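Local coordinates for ApaG protein (Pseudomonas aeruginosa, PDB 3NRF), which is of unknown function but belongs to the DUF4354 family and folds into a mainly antiparallel beta-sheet domain, at residues E89-A92 and V93-A96. Numbering follows the deposited sequence.
Sequences EDDA and VYGA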
# COMPACT_ATOMS: atom_id res chain seq x y z
N GLU B 89 -12.98 -13.76 -5.81
CA GLU B 89 -13.71 -14.03 -4.57
C GLU B 89 -12.81 -13.94 -3.37
O GLU B 89 -13.26 -13.49 -2.30
CB GLU B 89 -14.28 -15.45 -4.57
CG GLU B 89 -15.25 -15.63 -5.71
CD GLU B 89 -14.62 -16.24 -6.96
OE1 GLU B 89 -13.43 -15.98 -7.29
OE2 GLU B 89 -15.32 -17.08 -7.61
N ASP B 90 -11.58 -14.39 -3.55
CA ASP B 90 -10.53 -14.35 -2.56
C ASP B 90 -9.60 -13.17 -2.83
O ASP B 90 -10.00 -12.21 -3.49
CB ASP B 90 -9.79 -15.71 -2.44
CG ASP B 90 -9.19 -16.18 -3.77
OD1 ASP B 90 -9.22 -15.39 -4.74
OD2 ASP B 90 -8.74 -17.35 -3.82
N ASP B 91 -8.37 -13.25 -2.32
CA ASP B 91 -7.42 -12.18 -2.50
C ASP B 91 -6.63 -12.27 -3.81
O ASP B 91 -5.79 -11.42 -4.06
CB ASP B 91 -6.41 -12.13 -1.36
CG ASP B 91 -6.97 -11.56 -0.09
OD1 ASP B 91 -8.17 -11.21 -0.05
OD2 ASP B 91 -6.15 -11.42 0.84
N ALA B 92 -6.96 -13.23 -4.68
CA ALA B 92 -6.08 -13.46 -5.87
C ALA B 92 -5.95 -12.26 -6.79
O ALA B 92 -4.86 -12.06 -7.39
CB ALA B 92 -6.52 -14.68 -6.66
N VAL B 93 -7.00 -11.45 -6.88
CA VAL B 93 -6.93 -10.30 -7.76
C VAL B 93 -5.84 -9.32 -7.35
O VAL B 93 -5.37 -8.53 -8.17
CB VAL B 93 -8.28 -9.62 -7.92
CG1 VAL B 93 -8.68 -8.85 -6.61
CG2 VAL B 93 -8.32 -8.72 -9.12
N TYR B 94 -5.44 -9.35 -6.07
CA TYR B 94 -4.37 -8.47 -5.62
C TYR B 94 -3.05 -8.81 -6.21
O TYR B 94 -2.13 -7.93 -6.22
CB TYR B 94 -4.34 -8.48 -4.09
CG TYR B 94 -5.62 -7.92 -3.54
CD1 TYR B 94 -6.31 -6.87 -4.16
CD2 TYR B 94 -6.17 -8.40 -2.36
CE1 TYR B 94 -7.47 -6.40 -3.69
CE2 TYR B 94 -7.34 -7.86 -1.83
CZ TYR B 94 -8.01 -6.85 -2.51
OH TYR B 94 -9.18 -6.36 -1.92
N GLY B 95 -2.94 -10.05 -6.69
CA GLY B 95 -1.78 -10.53 -7.41
C GLY B 95 -1.84 -10.26 -8.92
O GLY B 95 -0.94 -10.72 -9.63
N ALA B 96 -2.90 -9.60 -9.40
CA ALA B 96 -3.01 -9.22 -10.84
C ALA B 96 -1.87 -8.22 -11.10
O ALA B 96 -1.75 -7.21 -10.40
CB ALA B 96 -4.32 -8.61 -11.15
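D91 and Y94 both carry CG opposite their own carbonyl carbon, with chi1 at -76° and -63°, and this brings the carboxylate beside the ring. The side chains meet at one side of the ring, where D91 CB lies 3.9 Å from Y94 CD2. D91 OD1 is 3.9 Å from Y94 CE2. The carboxylate and ring planes are inclined by 55°, and the side chains cross obliquely. The backbone forms a short 3-10 turn. Y94 N donates to D91 O at 2.9 Å, and G95 N donates to A92 O at 2.9 Å. One more bond of this spacing runs from A96 N to V93 O. At the start of the turn, D90 OD1 accepts from A92 N at 3.1 Å, which makes an Asx turn. The donor stands well above the carboxylate plane. D91 OD1 bonds to S97 OG of the second subunit, and Y94 OH to G17 O. The turn links strand 79-88 to strand 98-102. V93 and Y94 rest on strand 24-37, while A92, V93 and A96 pack against F60 of strand 59-65.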